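Side-chain contacts in angiopoietin-related protein 3 (Homo sapiens, PDB 6EUA), which raises plasma triglycerides by inhibiting lipoprotein lipase and, through the fibrinogen-like C-terminal domain described here, mediates endothelial cell adhesion: residues A[35-40]-A[84-89]; A[42-47]-A[99-104]; A[134-139]-A[207-212]; A[167-172]-A[178-183]. One frame throughout, in Å; residues are numbered along the deposited sequence.

Interaction 1 (A[35-40]-A[84-89]); sequences QVFHVY and LEKIYS
Lys86 lays its aliphatic chain over one face of the Phe37 ring. The two side chains run past each other in opposite directions, so the lysine carbons are met in order: Lys86 CB lies 3.8 Å from Phe37 CZ at the far end of the ring, and Lys86 CE comes within 3.6 Å of Phe37 CB at its root. Between these ends, Lys86 CD makes the CH-pi contact, 3.8 Å from the ring centroid and 22° off the normal; its closest ring atom is Phe37 CD1, at 3.5 Å. Phe37 turns CG into the space between its backbone N and carbonyl carbon (chi1 62°), which sets the ring flat against the lysine chain. Lys86 is extended as far as CE and bends only at the last torsion (chi4 55°). That bend helps bring the ammonium to the backbone oxygens of Tyr71 and of Gly20 in a second subunit, which hold it by hydrogen bonds. At 5.5 Å from the ring centroid, Lys86 NZ has at most a weak cation-pi attraction to Phe37; the grip is mainly apolar, by the methylenes. With only an alanine methyl at Phe37, the lysine methylenes would probably lose their cover and the chain swing more freely, disturbing the aim of its ammonium at the subunit boundary. Phe37 also packs on Ile29 of the adjacent strand and on Glu21 of the second subunit. Here helix 84-91 is joined to strand 37-44 of the large antiparallel sheet, a helix-on-sheet contact within the fibrinogen C-terminal globular fold, at the edge where two copies of the domain meet.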
# COMPACT_ATOMS: atom_id res chain seq x y z
N GLN A 35 9.41 -19.85 -8.31
CA GLN A 35 10.10 -18.77 -7.61
C GLN A 35 9.16 -18.06 -6.64
O GLN A 35 7.93 -18.09 -6.78
CB GLN A 35 10.65 -17.79 -8.64
CG GLN A 35 9.64 -17.62 -9.79
CD GLN A 35 9.76 -16.32 -10.54
OE1 GLN A 35 10.64 -16.16 -11.38
NE2 GLN A 35 8.85 -15.39 -10.27
N VAL A 36 9.75 -17.41 -5.63
CA VAL A 36 9.00 -16.53 -4.73
C VAL A 36 8.47 -15.35 -5.53
O VAL A 36 9.17 -14.79 -6.38
CB VAL A 36 9.89 -16.03 -3.58
CG1 VAL A 36 9.14 -14.99 -2.75
CG2 VAL A 36 10.40 -17.18 -2.71
N PHE A 37 7.21 -14.99 -5.29
CA PHE A 37 6.68 -13.75 -5.83
C PHE A 37 5.61 -13.21 -4.88
O PHE A 37 5.13 -13.91 -3.98
CB PHE A 37 6.14 -13.94 -7.26
CG PHE A 37 4.99 -14.91 -7.38
CD1 PHE A 37 3.68 -14.48 -7.24
CD2 PHE A 37 5.21 -16.23 -7.72
CE1 PHE A 37 2.61 -15.37 -7.37
CE2 PHE A 37 4.15 -17.14 -7.87
CZ PHE A 37 2.85 -16.71 -7.70
N HIS A 38 5.26 -11.94 -5.08
CA HIS A 38 4.36 -11.25 -4.17
C HIS A 38 2.96 -11.17 -4.75
O HIS A 38 2.79 -10.97 -5.96
CB HIS A 38 4.86 -9.84 -3.86
CG HIS A 38 6.14 -9.83 -3.09
ND1 HIS A 38 6.19 -9.60 -1.73
CD2 HIS A 38 7.41 -10.10 -3.47
CE1 HIS A 38 7.44 -9.69 -1.32
NE2 HIS A 38 8.20 -9.99 -2.36
N VAL A 39 1.96 -11.31 -3.88
CA VAL A 39 0.56 -11.23 -4.25
C VAL A 39 -0.13 -10.28 -3.28
O VAL A 39 0.38 -9.97 -2.20
CB VAL A 39 -0.14 -12.60 -4.23
CG1 VAL A 39 0.39 -13.50 -5.34
CG2 VAL A 39 -0.02 -13.27 -2.83
N TYR A 40 -1.30 -9.81 -3.70
CA TYR A 40 -2.23 -9.14 -2.78
C TYR A 40 -3.23 -10.18 -2.30
O TYR A 40 -3.94 -10.79 -3.11
CB TYR A 40 -2.94 -7.96 -3.45
CG TYR A 40 -3.71 -7.15 -2.44
CD1 TYR A 40 -5.02 -7.48 -2.11
CD2 TYR A 40 -3.12 -6.07 -1.79
CE1 TYR A 40 -5.72 -6.75 -1.15
CE2 TYR A 40 -3.81 -5.33 -0.85
CZ TYR A 40 -5.11 -5.67 -0.53
OH TYR A 40 -5.78 -4.94 0.41
N LEU A 84 -0.16 -14.61 -16.10
CA LEU A 84 -0.72 -15.93 -16.36
C LEU A 84 0.18 -17.03 -15.81
O LEU A 84 -0.30 -18.01 -15.22
CB LEU A 84 -0.97 -16.13 -17.85
CG LEU A 84 -2.17 -15.34 -18.38
CD1 LEU A 84 -2.24 -15.30 -19.93
CD2 LEU A 84 -3.46 -15.90 -17.81
N GLU A 85 1.50 -16.89 -15.98
CA GLU A 85 2.40 -17.89 -15.45
C GLU A 85 2.30 -17.97 -13.93
O GLU A 85 2.29 -19.06 -13.35
CB GLU A 85 3.83 -17.60 -15.89
CG GLU A 85 4.46 -18.74 -16.69
CD GLU A 85 3.84 -20.11 -16.37
OE1 GLU A 85 3.97 -20.58 -15.21
OE2 GLU A 85 3.23 -20.71 -17.29
N LYS A 86 2.17 -16.83 -13.27
CA LYS A 86 2.02 -16.85 -11.82
C LYS A 86 0.66 -17.41 -11.40
O LYS A 86 0.58 -18.19 -10.44
CB LYS A 86 2.24 -15.45 -11.26
CG LYS A 86 3.72 -15.05 -11.25
CD LYS A 86 3.90 -13.66 -10.65
CE LYS A 86 5.35 -13.21 -10.71
NZ LYS A 86 5.87 -13.28 -12.08
N ILE A 87 -0.41 -17.07 -12.13
CA ILE A 87 -1.73 -17.62 -11.80
C ILE A 87 -1.72 -19.13 -11.95
O ILE A 87 -2.25 -19.86 -11.10
CB ILE A 87 -2.83 -16.98 -12.66
CG1 ILE A 87 -2.98 -15.51 -12.34
CG2 ILE A 87 -4.17 -17.69 -12.42
CD1 ILE A 87 -3.37 -14.68 -13.55
N TYR A 88 -1.12 -19.63 -13.04
CA TYR A 88 -1.08 -21.07 -13.25
C TYR A 88 -0.23 -21.75 -12.19
O TYR A 88 -0.56 -22.86 -11.76
CB TYR A 88 -0.57 -21.42 -14.66
CG TYR A 88 -0.59 -22.91 -14.92
CD1 TYR A 88 -1.77 -23.57 -15.21
CD2 TYR A 88 0.58 -23.67 -14.82
CE1 TYR A 88 -1.81 -24.94 -15.40
CE2 TYR A 88 0.55 -25.05 -15.02
CZ TYR A 88 -0.65 -25.68 -15.32
OH TYR A 88 -0.71 -27.04 -15.52
N SER A 89 0.84 -21.09 -11.73
CA SER A 89 1.65 -21.64 -10.64
C SER A 89 0.80 -21.87 -9.40
O SER A 89 1.01 -22.84 -8.66
CB SER A 89 2.80 -20.69 -10.32
OG SER A 89 3.85 -20.86 -11.23

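Interaction 2 (A[42-47]-A[99-104]); sequences DVISGS and RIELED
Ile44 and Arg99 have the nearest CA atoms of the two segments, yet these lie 10.6 Å apart, too far for backbone pairing; the gap is bridged by side chains alone. Residues 42-44 end a strand that folds back through a type I' turn from Ile44 to Ser47, closed by Ser47 N to Ile44 O at 3.2 Å, with Ile44 N to Ser47 O (2.9 Å) completing the pair. Residues 99-104 are extended, with Arg99 and Glu101 directed toward the hairpin. Within that strand Arg99 grips Glu101 side-on: Arg99 NE and Arg99 NH2 each lie 2.8 Å from Glu101 OE2. That oxygen sits near the guanidinium plane and is approached from its anti side, both hydrogen bonds being bent, with N-H...O angles of about 140°. The single shared acceptor holds the end of the extended arginine against the carboxylate. Ile44 comes at Glu101 from the opposite direction. Its CD1 touches Glu101 OE2 at 3.5 Å and approaches Arg99 NE obliquely at 4.2 Å, while Ile44 CG2 stands 4.1 Å from the same Glu101 oxygen. The methyl thus covers part of the salt bridge at the surface. Replacing Glu101 by a leucine is likely to leave both Arg99 nitrogens without their shared acceptor and the guanidinium freer to turn beside the Ile44 methyl. Leu217 and Trp49 also pack on Ile44. The contact belongs to the large antiparallel sheet of the fibrinogen C-terminal domain: a beta-hairpin with a two-residue type I' loop, whose isoleucine reaches over strands 47-55 and 213-220 to strand 96-104.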
# COMPACT_ATOMS: atom_id res chain seq x y z
N ASP A 42 -6.59 -10.90 -0.37
CA ASP A 42 -7.81 -10.13 -0.12
C ASP A 42 -8.79 -11.02 0.64
O ASP A 42 -9.33 -11.98 0.08
CB ASP A 42 -8.40 -9.64 -1.44
CG ASP A 42 -9.26 -8.40 -1.27
OD1 ASP A 42 -9.39 -7.89 -0.13
OD2 ASP A 42 -9.82 -7.94 -2.30
N VAL A 43 -8.99 -10.69 1.91
CA VAL A 43 -9.92 -11.41 2.77
C VAL A 43 -11.27 -10.74 2.63
O VAL A 43 -11.40 -9.53 2.83
CB VAL A 43 -9.45 -11.39 4.23
CG1 VAL A 43 -10.39 -12.18 5.14
CG2 VAL A 43 -8.02 -11.92 4.32
N ILE A 44 -12.27 -11.52 2.23
CA ILE A 44 -13.63 -11.02 2.04
C ILE A 44 -14.55 -11.86 2.91
O ILE A 44 -14.67 -13.08 2.71
CB ILE A 44 -14.04 -11.05 0.56
CG1 ILE A 44 -13.02 -10.27 -0.25
CG2 ILE A 44 -15.43 -10.45 0.36
CD1 ILE A 44 -13.18 -10.47 -1.72
N SER A 45 -15.15 -11.22 3.92
CA SER A 45 -16.08 -11.85 4.85
C SER A 45 -15.47 -13.09 5.50
O SER A 45 -16.08 -14.16 5.55
CB SER A 45 -17.40 -12.18 4.17
OG SER A 45 -17.98 -11.01 3.61
N GLY A 46 -14.23 -12.95 5.98
CA GLY A 46 -13.58 -14.01 6.72
C GLY A 46 -12.96 -15.13 5.90
O GLY A 46 -12.40 -16.06 6.50
N SER A 47 -13.05 -15.08 4.57
CA SER A 47 -12.45 -16.06 3.68
C SER A 47 -11.35 -15.42 2.83
O SER A 47 -11.60 -14.38 2.20
CB SER A 47 -13.52 -16.67 2.75
OG SER A 47 -14.40 -17.54 3.45
N ARG A 99 -13.82 -15.48 -8.23
CA ARG A 99 -14.81 -14.47 -7.88
C ARG A 99 -14.53 -13.21 -8.67
O ARG A 99 -13.38 -12.75 -8.73
CB ARG A 99 -14.82 -14.18 -6.38
CG ARG A 99 -15.70 -12.99 -5.97
CD ARG A 99 -15.86 -12.94 -4.46
NE ARG A 99 -16.51 -11.70 -4.04
CZ ARG A 99 -17.70 -11.65 -3.48
NH1 ARG A 99 -18.37 -12.78 -3.27
NH2 ARG A 99 -18.24 -10.48 -3.14
N ILE A 100 -15.56 -12.68 -9.32
CA ILE A 100 -15.46 -11.43 -10.06
C ILE A 100 -16.30 -10.40 -9.31
O ILE A 100 -17.48 -10.64 -9.04
CB ILE A 100 -15.91 -11.59 -11.51
CG1 ILE A 100 -14.88 -12.42 -12.28
CG2 ILE A 100 -16.14 -10.23 -12.17
CD1 ILE A 100 -15.29 -12.78 -13.70
N GLU A 101 -15.68 -9.28 -8.96
CA GLU A 101 -16.35 -8.20 -8.26
C GLU A 101 -16.34 -6.99 -9.17
O GLU A 101 -15.28 -6.56 -9.63
CB GLU A 101 -15.66 -7.88 -6.93
CG GLU A 101 -15.93 -8.88 -5.84
CD GLU A 101 -15.53 -8.37 -4.47
OE1 GLU A 101 -14.84 -7.32 -4.40
OE2 GLU A 101 -15.89 -9.01 -3.46
N LEU A 102 -17.52 -6.48 -9.47
CA LEU A 102 -17.67 -5.30 -10.29
C LEU A 102 -18.32 -4.22 -9.44
O LEU A 102 -19.19 -4.50 -8.61
CB LEU A 102 -18.51 -5.59 -11.54
CG LEU A 102 -18.19 -6.86 -12.34
CD1 LEU A 102 -19.34 -7.16 -13.30
CD2 LEU A 102 -16.88 -6.72 -13.09
N GLU A 103 -17.90 -2.98 -9.66
CA GLU A 103 -18.55 -1.83 -9.05
C GLU A 103 -18.89 -0.89 -10.19
O GLU A 103 -18.03 -0.60 -11.03
CB GLU A 103 -17.63 -1.18 -8.01
CG GLU A 103 -17.87 0.30 -7.79
CD GLU A 103 -16.96 0.88 -6.71
OE1 GLU A 103 -17.28 0.72 -5.51
OE2 GLU A 103 -15.92 1.48 -7.07
N ASP A 104 -20.14 -0.45 -10.25
CA ASP A 104 -20.57 0.42 -11.33
C ASP A 104 -20.28 1.88 -10.95
O ASP A 104 -19.68 2.16 -9.91
CB ASP A 104 -22.04 0.18 -11.66
CG ASP A 104 -22.95 0.36 -10.46
OD1 ASP A 104 -23.00 1.49 -9.93
OD2 ASP A 104 -23.62 -0.62 -10.07

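Interaction 3 (A[134-139]-A[207-212]); sequences GNVPNA and RLYSIK
At Val136 and Tyr209, whose CA atoms are 9.2 Å apart, the irregular loop 134-139 passes strand 208-211 at side-chain distance, without backbone bonds between them; the CA atoms of Pro137 and Arg207 are 8.8 Å apart. Tyr209 points its CB at the loop, and its ring spans the gap. Val136 CG2 lies over one face of that ring, 3.8 Å from the centroid and 19° off the normal, a CH-pi contact displaced toward the hydroxyl end: Tyr209 CZ is 3.6 Å away from this methyl. Valine and tyrosine run antiparallel alongside each other. The valine torsion (chi1 74°) puts CG2 anti to the backbone N, and it is this branch, rather than CG1, that meets the ring. Pro137 comes in crosswise: its CD reaches Tyr209 OH at 3.5 Å and Tyr209 CE2 at 4.1 Å, oblique to the ring. On the face opposite Val136 the guanidinium of Arg207 overlies the tyrosine near its rim, layering the ring between an aliphatic methyl and a cationic group. His110 meets Tyr209 edge-to-face and also packs on Val136, while Trp201 of the neighbouring strand touches the tyrosine and takes the backbone oxygen of Pro137 through its indole nitrogen. Tyr209 and Trp201 thus both join the loop that follows strand 127-134 to the small sheet 199-202/208-211 of the fibrinogen C-terminal domain. Across the two segments the chemistry is dispersion and CH-pi attraction, with neither salt bridge nor hydrogen bond; cohesion there depends on how closely methyl and proline ring fit the tyrosine.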
# COMPACT_ATOMS: atom_id res chain seq x y z
N GLY A 134 -23.95 -15.67 -7.47
CA GLY A 134 -23.73 -14.26 -7.77
C GLY A 134 -25.03 -13.48 -7.74
O GLY A 134 -26.13 -14.03 -7.79
N ASN A 135 -24.89 -12.16 -7.66
CA ASN A 135 -26.04 -11.26 -7.76
C ASN A 135 -26.05 -10.48 -9.06
O ASN A 135 -26.79 -9.49 -9.19
CB ASN A 135 -26.09 -10.30 -6.56
CG ASN A 135 -24.82 -9.47 -6.41
OD1 ASN A 135 -24.09 -9.24 -7.37
ND2 ASN A 135 -24.55 -9.03 -5.18
N VAL A 136 -25.23 -10.88 -10.02
CA VAL A 136 -25.18 -10.28 -11.36
C VAL A 136 -25.13 -11.44 -12.35
O VAL A 136 -24.40 -12.42 -12.13
CB VAL A 136 -24.00 -9.31 -11.50
CG1 VAL A 136 -22.65 -10.05 -11.61
CG2 VAL A 136 -24.20 -8.37 -12.67
N PRO A 137 -25.92 -11.41 -13.42
CA PRO A 137 -25.91 -12.52 -14.36
C PRO A 137 -24.55 -12.69 -15.02
O PRO A 137 -23.73 -11.76 -15.08
CB PRO A 137 -26.98 -12.14 -15.39
CG PRO A 137 -27.79 -11.05 -14.75
CD PRO A 137 -26.85 -10.34 -13.82
N ASN A 138 -24.30 -13.91 -15.49
CA ASN A 138 -23.03 -14.24 -16.12
C ASN A 138 -22.96 -13.65 -17.53
O ASN A 138 -23.95 -13.64 -18.26
CB ASN A 138 -22.86 -15.75 -16.18
CG ASN A 138 -21.55 -16.16 -16.82
OD1 ASN A 138 -20.52 -15.54 -16.60
ND2 ASN A 138 -21.59 -17.21 -17.62
N ALA A 139 -21.77 -13.17 -17.90
CA ALA A 139 -21.50 -12.68 -19.24
C ALA A 139 -20.47 -13.50 -20.00
O ALA A 139 -20.25 -13.24 -21.19
CB ALA A 139 -21.01 -11.22 -19.19
N ARG A 207 -28.82 -7.24 -20.66
CA ARG A 207 -28.55 -6.10 -19.79
C ARG A 207 -27.05 -5.84 -19.70
O ARG A 207 -26.28 -6.71 -19.29
CB ARG A 207 -29.15 -6.36 -18.41
CG ARG A 207 -28.52 -5.54 -17.29
CD ARG A 207 -28.97 -4.09 -17.32
NE ARG A 207 -28.48 -3.35 -16.16
CZ ARG A 207 -28.90 -3.53 -14.91
NH1 ARG A 207 -29.84 -4.44 -14.63
NH2 ARG A 207 -28.38 -2.80 -13.93
N LEU A 208 -26.62 -4.64 -20.08
CA LEU A 208 -25.21 -4.27 -20.08
C LEU A 208 -24.92 -3.38 -18.87
O LEU A 208 -25.54 -2.34 -18.70
CB LEU A 208 -24.84 -3.54 -21.37
CG LEU A 208 -23.34 -3.47 -21.69
CD1 LEU A 208 -23.14 -3.51 -23.18
CD2 LEU A 208 -22.71 -2.20 -21.09
N TYR A 209 -23.95 -3.80 -18.06
CA TYR A 209 -23.54 -3.07 -16.87
C TYR A 209 -22.32 -2.21 -17.18
O TYR A 209 -21.32 -2.71 -17.72
CB TYR A 209 -23.22 -4.03 -15.72
CG TYR A 209 -24.42 -4.81 -15.24
CD1 TYR A 209 -25.13 -4.37 -14.14
CD2 TYR A 209 -24.82 -5.98 -15.87
CE1 TYR A 209 -26.22 -5.07 -13.68
CE2 TYR A 209 -25.92 -6.69 -15.41
CZ TYR A 209 -26.62 -6.22 -14.31
OH TYR A 209 -27.72 -6.90 -13.83
N SER A 210 -22.40 -0.92 -16.85
CA SER A 210 -21.27 -0.01 -16.92
C SER A 210 -20.38 -0.22 -15.69
O SER A 210 -20.86 -0.09 -14.56
CB SER A 210 -21.76 1.44 -16.99
OG SER A 210 -20.69 2.36 -17.18
N ILE A 211 -19.12 -0.56 -15.90
CA ILE A 211 -18.22 -0.96 -14.81
C ILE A 211 -17.15 0.11 -14.61
O ILE A 211 -16.47 0.52 -15.56
CB ILE A 211 -17.57 -2.33 -15.08
CG1 ILE A 211 -18.64 -3.34 -15.50
CG2 ILE A 211 -16.80 -2.81 -13.85
CD1 ILE A 211 -19.68 -3.61 -14.44
N LYS A 212 -16.98 0.56 -13.36
CA LYS A 212 -15.97 1.53 -12.99
C LYS A 212 -14.71 0.89 -12.43
O LYS A 212 -13.60 1.41 -12.63
CB LYS A 212 -16.54 2.52 -11.96
CG LYS A 212 -15.48 3.37 -11.25
CD LYS A 212 -16.08 4.46 -10.40
CE LYS A 212 -16.75 3.91 -9.15
NZ LYS A 212 -17.93 4.72 -8.75

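Interaction 4 (A[167-172]-A[178-183]); sequences GGWWWH and NNLNGK
Asn181 makes the clear hydrogen bond between the segments: Asn181 ND2 gives to Gly168 O at 2.9 Å, nearly along the C=O axis and close to the amide plane, with an N-H...O angle of 155°. The other end of the amide, OD1, is held by Gln53. A weaker polar contact is the CA-H...O approach of Gly167 CA to Asn181 O, 3.3 Å long. A side chain at Gly167 would run into that same oxygen.

Contacts with indole faces and rims centre on Trp169, whose CG is anti to the backbone N (chi1 -161°), carrying the indole across to the loop. Asn179 CA sits over the five-membered ring in a CH-pi contact, 3.8 Å from its centroid and only 7° off the normal. Trp170 CE3 comes over the opposite face, near its rim. At the indole edge, Asn181 ND2 is near the ring plane, 3.7 Å from Trp169 CE3. Trp171 likewise turns an edge to an amide: Trp171 CZ2 is 3.8 Å from Asn179 ND2, a nitrogen hydrogen-bonded to the backbone oxygen of Glu163. Within this fibrinogen C-terminal domain, strand 169-171 so sets its tryptophans against the type I turn 179-182, with Trp171 also touching Cys161 of the predicted disulfide Cys161-Cys175.

Apolar packing continues at the six-membered ring, where Trp169 CH2 touches Leu180 CB at 3.8 Å.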
# COMPACT_ATOMS: atom_id res chain seq x y z
N GLY A 167 -6.46 -5.39 -25.01
CA GLY A 167 -6.26 -6.11 -23.76
C GLY A 167 -6.20 -7.61 -23.96
O GLY A 167 -6.49 -8.16 -25.03
N GLY A 168 -5.79 -8.29 -22.89
CA GLY A 168 -5.67 -9.74 -22.88
C GLY A 168 -6.83 -10.38 -22.13
O GLY A 168 -7.11 -10.03 -20.99
N TRP A 169 -7.49 -11.33 -22.79
CA TRP A 169 -8.71 -11.92 -22.26
C TRP A 169 -8.94 -13.30 -22.85
O TRP A 169 -8.33 -13.68 -23.85
CB TRP A 169 -9.94 -11.03 -22.55
CG TRP A 169 -11.13 -11.32 -21.67
CD1 TRP A 169 -12.40 -11.73 -22.06
CD2 TRP A 169 -11.17 -11.23 -20.24
NE1 TRP A 169 -13.20 -11.89 -20.96
CE2 TRP A 169 -12.47 -11.58 -19.83
CE3 TRP A 169 -10.22 -10.87 -19.26
CZ2 TRP A 169 -12.85 -11.60 -18.48
CZ3 TRP A 169 -10.61 -10.87 -17.92
CH2 TRP A 169 -11.91 -11.24 -17.55
N TRP A 170 -9.83 -14.05 -22.20
CA TRP A 170 -10.20 -15.39 -22.63
C TRP A 170 -11.42 -15.32 -23.54
O TRP A 170 -12.40 -14.64 -23.22
CB TRP A 170 -10.50 -16.28 -21.42
CG TRP A 170 -9.32 -16.64 -20.51
CD1 TRP A 170 -8.43 -17.68 -20.68
CD2 TRP A 170 -8.93 -15.98 -19.29
NE1 TRP A 170 -7.53 -17.70 -19.65
CE2 TRP A 170 -7.81 -16.68 -18.78
CE3 TRP A 170 -9.43 -14.88 -18.59
CZ2 TRP A 170 -7.17 -16.30 -17.60
CZ3 TRP A 170 -8.80 -14.51 -17.40
CH2 TRP A 170 -7.67 -15.22 -16.92
N TRP A 171 -11.38 -16.04 -24.67
CA TRP A 171 -12.40 -15.89 -25.69
C TRP A 171 -12.84 -17.24 -26.23
O TRP A 171 -12.10 -18.23 -26.17
CB TRP A 171 -11.92 -15.02 -26.87
CG TRP A 171 -11.67 -13.58 -26.49
CD1 TRP A 171 -10.46 -12.95 -26.38
CD2 TRP A 171 -12.67 -12.59 -26.16
NE1 TRP A 171 -10.64 -11.63 -26.01
CE2 TRP A 171 -11.98 -11.39 -25.86
CE3 TRP A 171 -14.06 -12.62 -26.07
CZ2 TRP A 171 -12.65 -10.23 -25.48
CZ3 TRP A 171 -14.73 -11.45 -25.71
CH2 TRP A 171 -14.02 -10.27 -25.42
N HIS A 172 -14.07 -17.26 -26.74
CA HIS A 172 -14.61 -18.34 -27.55
C HIS A 172 -15.38 -17.67 -28.68
O HIS A 172 -15.64 -16.46 -28.63
CB HIS A 172 -15.49 -19.26 -26.69
CG HIS A 172 -16.39 -20.17 -27.47
ND1 HIS A 172 -17.69 -20.40 -27.11
CD2 HIS A 172 -16.15 -20.96 -28.54
CE1 HIS A 172 -18.24 -21.26 -27.95
NE2 HIS A 172 -17.33 -21.61 -28.83
N ASN A 178 -17.56 -8.86 -22.33
CA ASN A 178 -17.17 -9.42 -21.04
C ASN A 178 -15.69 -9.16 -20.71
O ASN A 178 -15.14 -9.85 -19.84
CB ASN A 178 -17.42 -10.94 -21.03
CG ASN A 178 -16.39 -11.71 -21.88
OD1 ASN A 178 -15.79 -11.17 -22.80
ND2 ASN A 178 -16.19 -12.97 -21.55
N ASN A 179 -15.04 -8.22 -21.39
CA ASN A 179 -13.59 -8.07 -21.31
C ASN A 179 -13.23 -7.11 -20.19
O ASN A 179 -13.07 -5.91 -20.40
CB ASN A 179 -13.03 -7.61 -22.65
CG ASN A 179 -11.50 -7.56 -22.67
OD1 ASN A 179 -10.83 -7.76 -21.65
ND2 ASN A 179 -10.94 -7.30 -23.86
N LEU A 180 -13.04 -7.67 -18.99
CA LEU A 180 -12.62 -6.87 -17.85
C LEU A 180 -11.21 -6.31 -18.01
O LEU A 180 -10.84 -5.39 -17.27
CB LEU A 180 -12.72 -7.69 -16.57
CG LEU A 180 -14.10 -8.28 -16.29
CD1 LEU A 180 -14.13 -8.82 -14.88
CD2 LEU A 180 -15.22 -7.25 -16.50
N ASN A 181 -10.42 -6.86 -18.94
CA ASN A 181 -9.11 -6.31 -19.27
C ASN A 181 -9.17 -5.43 -20.52
O ASN A 181 -8.13 -5.16 -21.16
CB ASN A 181 -8.08 -7.44 -19.45
CG ASN A 181 -7.72 -8.12 -18.12
OD1 ASN A 181 -8.04 -7.62 -17.04
ND2 ASN A 181 -7.07 -9.27 -18.21
N GLY A 182 -10.37 -4.96 -20.88
CA GLY A 182 -10.59 -4.19 -22.08
C GLY A 182 -10.19 -2.74 -21.93
O GLY A 182 -9.63 -2.31 -20.92
N LYS A 183 -10.49 -1.96 -22.97
CA LYS A 183 -10.12 -0.55 -22.98
C LYS A 183 -10.97 0.21 -21.98
O LYS A 183 -12.21 0.15 -22.03
CB LYS A 183 -10.28 0.03 -24.38
CG LYS A 183 -10.13 1.55 -24.44
CD LYS A 183 -8.76 1.96 -24.95
CE LYS A 183 -8.61 3.49 -24.95
NZ LYS A 183 -8.37 4.05 -23.59

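Overall arrangement
Interactions 1 and 2 share strand 37-44, at centres 19 Å apart: the first brings helix 84-91 and a second subunit to it, the second its hairpin end and strand 96-104. That strand leads on to interaction 3, 15 Å from interaction 2 between centres, where Glu103 O and Lys212 N are probably hydrogen-bonded at 2.8 Å and Leu102 packs on Ile211. Leu180 of interaction 4 rests on Ile100 and Leu102, while Trp170 meets Leu84 of interaction 1. Interactions 1 and 3 lie on opposite sides of the chain's centre, about 16 Å apart at their nearest atoms. All four lie within the fibrinogen-like domain, and other subunits touch the segments of the first two.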